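Local coordinates for protein rifin (Plasmodium falciparum, PDB 7JZK) that belongs to a variant antigen family of the malaria parasite, is bound through its V2 domain by an antibody-inserted LAIR1 ectodomain, and probably targets the receptor LAIR1 itself, at residues Phe39-Asn45 / Ala67-Gln71; Val61-Ala65 / Ile112-Thr117. All blocks are in the same frame, centred on the assembly; numbering follows the deposited sequence.

How the contacts relate
Both contacts lie in the helical V2 domain and share helix 61-75, which contact 2 uses at its N-terminal end (61-65) and contact 1 just after, at 67-71, with one residue between them. Along the chain the order is 39-45, 61-65, 67-71, 112-117, so the two pairings interlock. Their centres are about 11 Å apart, and they meet directly: Ile-68 CG2 lies 3.7 Å from Ile-112 CG2, and Ile-68 CD1 packs on Val-116 CG2. Helix 61-75 is thus bound on one side to the strand 43-44 region that follows helix 13-39, and on another to helix 108-126, joining early and late parts of the domain.

Contact 1 of 2, residues Phe39-Asn45 / Ala67-Gln71; sequences FHIDNLN and AIDTQ. With NAG (2-acetamido-2-deoxy-beta-D-glucopyranose), chain E.
Gln-71 NE2 donates to Asn-43 O at 2.9 Å, a nearly straight bond (N-H...O 174°) lying in the amide plane of Gln-71, although it meets the acceptor 30° out of the carbonyl plane. OE1 of the same amide accepts from Asn-45 N at 3.2 Å, approached nearly end-on to the C=O, so that the amide bridges the backbone groups flanking Leu-44. Two bonds from one amide fix its rotation. CG of Gln-71 stands anti to the backbone N and the chain is extended beyond it, which carries the amide from the helix to the backbone of 43-45. The Ile-41 CG1 methylene lies 3.3 Å from Gln-71 NE2, a close van der Waals contact and not a further bond.

Leu-44 crosses Ile-68 at about a right angle, with CD2 3.7 Å from Ile-68 CG1, while its CG meets Ala-67 CB at 3.9 Å. Ile-68 CD1 lies over one face of the Phe-39 ring, displaced toward its rim, in a CH-pi contact 4.2 Å from the centroid and 22° off the normal.

Asn-45 carries an N-linked NAG on ND2. The contact joins strand 43-44 to helix 61-75, with Phe-52 of helix 49-55 touching Leu-44, Asn-45 and Ala-67, and Phe-88 of helix 86-94 touching Ile-41 and Gln-71.

Contact 2 of 2, residues Val61-Ala65 / Ile112-Thr117; sequences VTTIA and ITGAVT
Val-61, Ile-64 and Ala-65 meet Val-116, Ile-112 and Thr-113 in a helix-helix packing of the rifin V2 domain, where helix 61-75 crosses helix 108-126. The short segments run at 125° between their N-to-C directions, nearer antiparallel than parallel, and their axes approach to 9.2 Å. No hydrogen bond passes between them; the evidence for the contact is the fit of small and branched side chains.

Val-116 is the main projection from 112-117. Its CG1 is anti to the backbone N (chi1 164°), and this places the methyl between Val-61 and Ile-64. Ile-64 comes tip to tip with it, the CG2 methyl of Ile-64 lying 3.6 Å from Val-116 CG1. Val-61 and Val-116 instead lie alongside, pointing opposite ways, so that the two side chains overlap along their flanks, with Val-61 CG1 3.8 Å from Val-116 CG1. Val-61 CG1 also touches Thr-117 OG1, the two side chains meeting at a slant.

At the other end Ala-65 allows close approach: its CA is 5.3 Å from that of Thr-113, compared with 6.2 Å between the CA atoms of Val-61 and Val-116. The small CB rests against the hydroxyl of Thr-113. The CG2 branch of Ile-112 lies by the backbone of the same alanine, with Ile-112 CG2 3.9 Å from Ala-65 O. Beyond the segment, Ile-112 also packs on Ile-68, Asp-69 and Met-72, continuing the interface along helix 61-75.

The hydroxyls of Thr-113 and Thr-117 bond within helix 108-126, Thr-113 OG1 with Lys-109 O. Thr-113 O accepts from both Thr-117 N and Thr-117 OG1, the hydroxyl bond measuring 2.9 Å and arriving 40° above the carbonyl plane.

Contact 1 of 2, residues Phe39-Asn45 / Ala67-Gln71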
ATOM      1  N   PHE B  39      12.899   3.032   0.029  1.00 48.76           N
ATOM      2  CA  PHE B  39      11.601   2.776  -0.577  1.00 43.16           C
ATOM      3  C   PHE B  39      11.695   2.387  -2.045  1.00 45.42           C
ATOM      4  O   PHE B  39      10.692   1.954  -2.611  1.00 42.35           O
ATOM      5  CB  PHE B  39      10.697   4.002  -0.460  1.00 44.27           C
ATOM      6  CG  PHE B  39      10.307   4.333   0.939  1.00 43.07           C
ATOM      7  CD1 PHE B  39       9.247   3.695   1.552  1.00 45.18           C
ATOM      8  CD2 PHE B  39      10.999   5.310   1.644  1.00 44.83           C
ATOM      9  CE1 PHE B  39       8.890   4.010   2.860  1.00 46.63           C
ATOM     10  CE2 PHE B  39      10.644   5.635   2.947  1.00 43.16           C
ATOM     11  CZ  PHE B  39       9.591   4.983   3.555  1.00 46.90           C
ATOM     12  N   HIS B  40      12.874   2.468  -2.657  1.00 48.68           N
ATOM     13  CA  HIS B  40      13.036   2.043  -4.043  1.00 43.12           C
ATOM     14  C   HIS B  40      12.069   2.800  -4.932  1.00 39.16           C
ATOM     15  O   HIS B  40      11.545   2.277  -5.909  1.00 38.75           O
ATOM     16  CB  HIS B  40      12.877   0.523  -4.155  1.00 38.63           C
ATOM     17  CG  HIS B  40      13.410  -0.195  -2.948  1.00 48.42           C
ATOM     18  ND1 HIS B  40      14.764  -0.287  -2.677  1.00 50.09           N
ATOM     19  CD2 HIS B  40      12.772  -0.779  -1.899  1.00 45.79           C
ATOM     20  CE1 HIS B  40      14.933  -0.941  -1.538  1.00 50.15           C
ATOM     21  NE2 HIS B  40      13.742  -1.245  -1.043  1.00 45.72           N
ATOM     22  N   ILE B  41      11.961   4.088  -4.617  1.00 41.60           N
ATOM     23  CA  ILE B  41      11.102   5.015  -5.393  1.00 49.05           C
ATOM     24  C   ILE B  41      11.970   6.150  -5.951  1.00 49.72           C
ATOM     25  O   ILE B  41      12.983   6.451  -5.350  1.00 45.89           O
ATOM     26  CB  ILE B  41       9.952   5.510  -4.491  1.00 47.92           C
ATOM     27  CG1 ILE B  41       8.638   5.624  -5.256  1.00 60.36           C
ATOM     28  CG2 ILE B  41      10.301   6.790  -3.749  1.00 54.38           C
ATOM     29  CD1 ILE B  41       8.156   4.317  -5.814  1.00 63.56           C
ATOM     30  N   ASP B  42      11.616   6.680  -7.117  1.00 56.16           N
ATOM     31  CA  ASP B  42      12.362   7.789  -7.755  1.00 52.86           C
ATOM     32  C   ASP B  42      11.457   9.010  -7.873  1.00 61.52           C
ATOM     33  O   ASP B  42      11.967  10.102  -8.138  1.00 65.51           O
ATOM     34  CB  ASP B  42      12.810   7.369  -9.145  1.00 49.20           C
ATOM     35  CG  ASP B  42      13.788   6.216  -9.111  1.00 64.23           C
ATOM     36  OD1 ASP B  42      14.988   6.477  -8.917  1.00 79.18           O
ATOM     37  OD2 ASP B  42      13.338   5.069  -9.264  1.00 66.82           O
ATOM     38  N   ASN B  43      10.163   8.825  -7.678  1.00 61.23           N
ATOM     39  CA  ASN B  43       9.202   9.929  -7.862  1.00 61.64           C
ATOM     40  C   ASN B  43       8.243   9.961  -6.680  1.00 62.30           C
ATOM     41  O   ASN B  43       7.959   8.900  -6.147  1.00 58.47           O
ATOM     42  CB  ASN B  43       8.448   9.770  -9.179  1.00 62.75           C
ATOM     43  CG  ASN B  43       9.356   9.697 -10.386  1.00 79.09           C
ATOM     44  OD1 ASN B  43      10.013  10.673 -10.733  1.00 70.14           O
ATOM     45  ND2 ASN B  43       9.396   8.548 -11.038  1.00 72.14           N
ATOM     46  N   LEU B  44       7.827  11.154  -6.271  1.00 59.90           N
ATOM     47  CA  LEU B  44       6.845  11.305  -5.182  1.00 56.41           C
ATOM     48  C   LEU B  44       5.818  12.361  -5.557  1.00 64.94           C
ATOM     49  O   LEU B  44       6.213  13.410  -6.050  1.00 66.34           O
ATOM     50  CB  LEU B  44       7.550  11.685  -3.886  1.00 59.24           C
ATOM     51  CG  LEU B  44       6.793  11.387  -2.601  1.00 56.60           C
ATOM     52  CD1 LEU B  44       6.252   9.971  -2.624  1.00 53.69           C
ATOM     53  CD2 LEU B  44       7.699  11.595  -1.402  1.00 51.28           C
ATOM     54  N   ASN B  45       4.547  12.063  -5.351  1.00 63.01           N
ATOM     55  CA  ASN B  45       3.475  13.055  -5.554  1.00 62.13           C
ATOM     56  C   ASN B  45       3.503  13.617  -6.959  1.00 67.35           C
ATOM     57  O   ASN B  45       3.319  14.824  -7.111  1.00 86.00           O
ATOM     58  CB  ASN B  45       3.529  14.062  -4.427  1.00 69.47           C
ATOM     59  CG  ASN B  45       2.313  14.938  -4.329  1.00 81.64           C
ATOM     60  OD1 ASN B  45       1.209  14.489  -4.040  1.00 83.75           O
ATOM     61  ND2 ASN B  45       2.554  16.200  -4.581  1.00 91.02           N
ATOM     62  N   ALA B  67       2.805  11.844   1.824  1.00 53.36           N
ATOM     63  CA  ALA B  67       2.896  11.635   0.378  1.00 47.19           C
ATOM     64  C   ALA B  67       3.286  10.197   0.042  1.00 49.08           C
ATOM     65  O   ALA B  67       2.767   9.612  -0.920  1.00 48.58           O
ATOM     66  CB  ALA B  67       3.906  12.619  -0.231  1.00 48.14           C
ATOM     67  N   ILE B  68       4.194   9.612   0.822  1.00 45.80           N
ATOM     68  CA  ILE B  68       4.600   8.241   0.575  1.00 45.32           C
ATOM     69  C   ILE B  68       3.440   7.297   0.866  1.00 47.77           C
ATOM     70  O   ILE B  68       3.192   6.360   0.106  1.00 44.93           O
ATOM     71  CB  ILE B  68       5.862   7.904   1.392  1.00 49.21           C
ATOM     72  CG1 ILE B  68       7.098   8.638   0.818  1.00 47.79           C
ATOM     73  CG2 ILE B  68       6.085   6.384   1.431  1.00 44.38           C
ATOM     74  CD1 ILE B  68       8.374   8.467   1.631  1.00 40.45           C
ATOM     75  N   ASP B  69       2.683   7.566   1.936  1.00 45.93           N
ATOM     76  CA  ASP B  69       1.506   6.766   2.269  1.00 47.15           C
ATOM     77  C   ASP B  69       0.489   6.816   1.153  1.00 47.26           C
ATOM     78  O   ASP B  69      -0.021   5.790   0.711  1.00 51.57           O
ATOM     79  CB  ASP B  69       0.867   7.266   3.572  1.00 45.09           C
ATOM     80  CG  ASP B  69      -0.486   6.603   3.871  1.00 57.82           C
ATOM     81  OD1 ASP B  69      -1.520   7.047   3.321  1.00 58.86           O
ATOM     82  OD2 ASP B  69      -0.563   5.665   4.687  1.00 58.91           O
ATOM     83  N   THR B  70       0.202   8.000   0.659  1.00 47.01           N
ATOM     84  CA  THR B  70      -0.796   8.132  -0.391  1.00 48.88           C
ATOM     85  C   THR B  70      -0.345   7.386  -1.644  1.00 49.39           C
ATOM     86  O   THR B  70      -1.126   6.638  -2.254  1.00 49.09           O
ATOM     87  CB  THR B  70      -1.001   9.633  -0.677  1.00 51.99           C
ATOM     88  OG1 THR B  70      -1.377  10.294   0.540  1.00 49.70           O
ATOM     89  CG2 THR B  70      -2.119   9.840  -1.667  1.00 51.79           C
ATOM     90  N   GLN B  71       0.933   7.476  -1.982  1.00 45.20           N
ATOM     91  CA  GLN B  71       1.477   6.777  -3.173  1.00 45.17           C
ATOM     92  C   GLN B  71       1.443   5.259  -2.969  1.00 44.33           C
ATOM     93  O   GLN B  71       1.071   4.563  -3.903  1.00 42.37           O
ATOM     94  CB  GLN B  71       2.880   7.295  -3.477  1.00 42.16           C
ATOM     95  CG  GLN B  71       3.476   6.790  -4.775  1.00 44.26           C
ATOM     96  CD  GLN B  71       4.572   7.715  -5.235  1.00 50.97           C
ATOM     97  OE1 GLN B  71       4.367   8.910  -5.411  1.00 52.43           O
ATOM     98  NE2 GLN B  71       5.752   7.163  -5.433  1.00 50.37           N
TER
HETATM   99  C1  NAG E   1       1.633  17.254  -4.525  1.00 97.36           C
HETATM  100  C2  NAG E   1       2.401  18.526  -4.458  1.00105.72           C
HETATM  101  C3  NAG E   1       1.453  19.664  -4.207  1.00115.34           C
HETATM  102  C4  NAG E   1       0.326  19.691  -5.229  1.00114.92           C
HETATM  103  C5  NAG E   1      -0.268  18.311  -5.536  1.00107.91           C
HETATM  104  C6  NAG E   1      -1.026  18.308  -6.845  1.00107.31           C
HETATM  105  C7  NAG E   1       4.722  18.462  -3.727  1.00 90.71           C
HETATM  106  C8  NAG E   1       5.654  18.455  -2.563  1.00 80.24           C
HETATM  107  N2  NAG E   1       3.423  18.501  -3.438  1.00 98.81           N
HETATM  108  O3  NAG E   1       2.224  20.861  -4.251  1.00118.95           O
HETATM  109  O4  NAG E   1      -0.730  20.409  -4.607  1.00121.87           O
HETATM  110  O5  NAG E   1       0.744  17.290  -5.640  1.00101.00           O
HETATM  111  O6  NAG E   1      -1.646  17.047  -7.050  1.00 99.60           O
HETATM  112  O7  NAG E   1       5.117  18.389  -4.875  1.00 92.72           O

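Contact 2 of 2, residues Val61-Ala65 / Ile112-Thr117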
ATOM      1  N   VAL B  61       9.044  15.616   8.122  1.00 57.07           N
ATOM      2  CA  VAL B  61       8.677  14.208   8.210  1.00 58.36           C
ATOM      3  C   VAL B  61       7.201  14.002   7.874  1.00 61.65           C
ATOM      4  O   VAL B  61       6.834  13.037   7.193  1.00 60.84           O
ATOM      5  CB  VAL B  61       9.009  13.668   9.608  1.00 54.29           C
ATOM      6  CG1 VAL B  61       8.255  12.376   9.833  1.00 56.26           C
ATOM      7  CG2 VAL B  61      10.523  13.518   9.791  1.00 52.95           C
ATOM      8  N   THR B  62       6.333  14.899   8.336  1.00 58.95           N
ATOM      9  CA  THR B  62       4.898  14.694   8.162  1.00 59.13           C
ATOM     10  C   THR B  62       4.495  14.751   6.697  1.00 59.85           C
ATOM     11  O   THR B  62       3.716  13.916   6.220  1.00 62.29           O
ATOM     12  CB  THR B  62       4.120  15.734   8.963  1.00 63.69           C
ATOM     13  OG1 THR B  62       4.375  15.533  10.356  1.00 72.37           O
ATOM     14  CG2 THR B  62       2.615  15.611   8.704  1.00 59.76           C
ATOM     15  N   THR B  63       5.000  15.739   5.966  1.00 63.75           N
ATOM     16  CA  THR B  63       4.577  15.886   4.580  1.00 62.49           C
ATOM     17  C   THR B  63       5.070  14.724   3.731  1.00 60.91           C
ATOM     18  O   THR B  63       4.314  14.150   2.936  1.00 63.32           O
ATOM     19  CB  THR B  63       5.095  17.215   4.036  1.00 62.44           C
ATOM     20  OG1 THR B  63       4.543  18.283   4.817  1.00 68.74           O
ATOM     21  CG2 THR B  63       4.746  17.397   2.548  1.00 55.79           C
ATOM     22  N   ILE B  64       6.330  14.344   3.909  1.00 56.25           N
ATOM     23  CA  ILE B  64       6.865  13.252   3.120  1.00 57.03           C
ATOM     24  C   ILE B  64       6.168  11.945   3.463  1.00 57.84           C
ATOM     25  O   ILE B  64       5.836  11.158   2.573  1.00 51.99           O
ATOM     26  CB  ILE B  64       8.380  13.161   3.316  1.00 54.23           C
ATOM     27  CG1 ILE B  64       8.892  11.861   2.738  1.00 58.53           C
ATOM     28  CG2 ILE B  64       8.711  13.191   4.756  1.00 60.78           C
ATOM     29  CD1 ILE B  64      10.336  11.706   2.964  1.00 63.67           C
ATOM     30  N   ALA B  65       5.939  11.688   4.754  1.00 59.03           N
ATOM     31  CA  ALA B  65       5.290  10.443   5.140  1.00 52.18           C
ATOM     32  C   ALA B  65       3.876  10.378   4.579  1.00 55.82           C
ATOM     33  O   ALA B  65       3.443   9.335   4.084  1.00 53.02           O
ATOM     34  CB  ALA B  65       5.296  10.300   6.661  1.00 52.94           C
ATOM     35  N   ILE B 112       5.184   4.145   8.145  1.00 42.94           N
ATOM     36  CA  ILE B 112       5.934   4.976   7.227  1.00 50.48           C
ATOM     37  C   ILE B 112       6.518   6.164   7.972  1.00 53.03           C
ATOM     38  O   ILE B 112       7.653   6.553   7.731  1.00 50.26           O
ATOM     39  CB  ILE B 112       5.038   5.425   6.064  1.00 46.26           C
ATOM     40  CG1 ILE B 112       4.600   4.204   5.279  1.00 45.72           C
ATOM     41  CG2 ILE B 112       5.778   6.460   5.160  1.00 46.92           C
ATOM     42  CD1 ILE B 112       3.494   4.483   4.311  1.00 48.04           C
ATOM     43  N   THR B 113       5.739   6.758   8.878  1.00 54.55           N
ATOM     44  CA  THR B 113       6.187   7.899   9.668  1.00 53.21           C
ATOM     45  C   THR B 113       7.402   7.519  10.494  1.00 54.66           C
ATOM     46  O   THR B 113       8.413   8.218  10.481  1.00 52.82           O
ATOM     47  CB  THR B 113       5.028   8.387  10.559  1.00 56.06           C
ATOM     48  OG1 THR B 113       3.958   8.877   9.730  1.00 53.36           O
ATOM     49  CG2 THR B 113       5.461   9.474  11.542  1.00 55.91           C
ATOM     50  N   GLY B 114       7.356   6.375  11.162  1.00 50.81           N
ATOM     51  CA  GLY B 114       8.524   5.956  11.917  1.00 50.86           C
ATOM     52  C   GLY B 114       9.732   5.732  11.025  1.00 53.10           C
ATOM     53  O   GLY B 114      10.855   6.123  11.370  1.00 56.78           O
ATOM     54  N   ALA B 115       9.509   5.148   9.844  1.00 49.81           N
ATOM     55  CA  ALA B 115      10.626   4.905   8.939  1.00 54.61           C
ATOM     56  C   ALA B 115      11.242   6.221   8.474  1.00 56.20           C
ATOM     57  O   ALA B 115      12.463   6.413   8.539  1.00 53.89           O
ATOM     58  CB  ALA B 115      10.158   4.073   7.745  1.00 47.60           C
ATOM     59  N   VAL B 116      10.399   7.164   8.056  1.00 49.67           N
ATOM     60  CA  VAL B 116      10.889   8.444   7.573  1.00 53.67           C
ATOM     61  C   VAL B 116      11.615   9.174   8.680  1.00 55.87           C
ATOM     62  O   VAL B 116      12.627   9.846   8.439  1.00 57.76           O
ATOM     63  CB  VAL B 116       9.704   9.262   7.042  1.00 54.66           C
ATOM     64  CG1 VAL B 116      10.078  10.716   6.905  1.00 54.01           C
ATOM     65  CG2 VAL B 116       9.236   8.696   5.735  1.00 51.99           C
ATOM     66  N   THR B 117      11.158   8.997   9.919  1.00 55.37           N
ATOM     67  CA  THR B 117      11.840   9.620  11.041  1.00 57.03           C
ATOM     68  C   THR B 117      13.265   9.106  11.127  1.00 60.23           C
ATOM     69  O   THR B 117      14.225   9.891  11.181  1.00 63.55           O
ATOM     70  CB  THR B 117      11.090   9.337  12.342  1.00 55.89           C
ATOM     71  OG1 THR B 117       9.804   9.982  12.324  1.00 51.77           O
ATOM     72  CG2 THR B 117      11.905   9.829  13.535  1.00 53.09           C
TER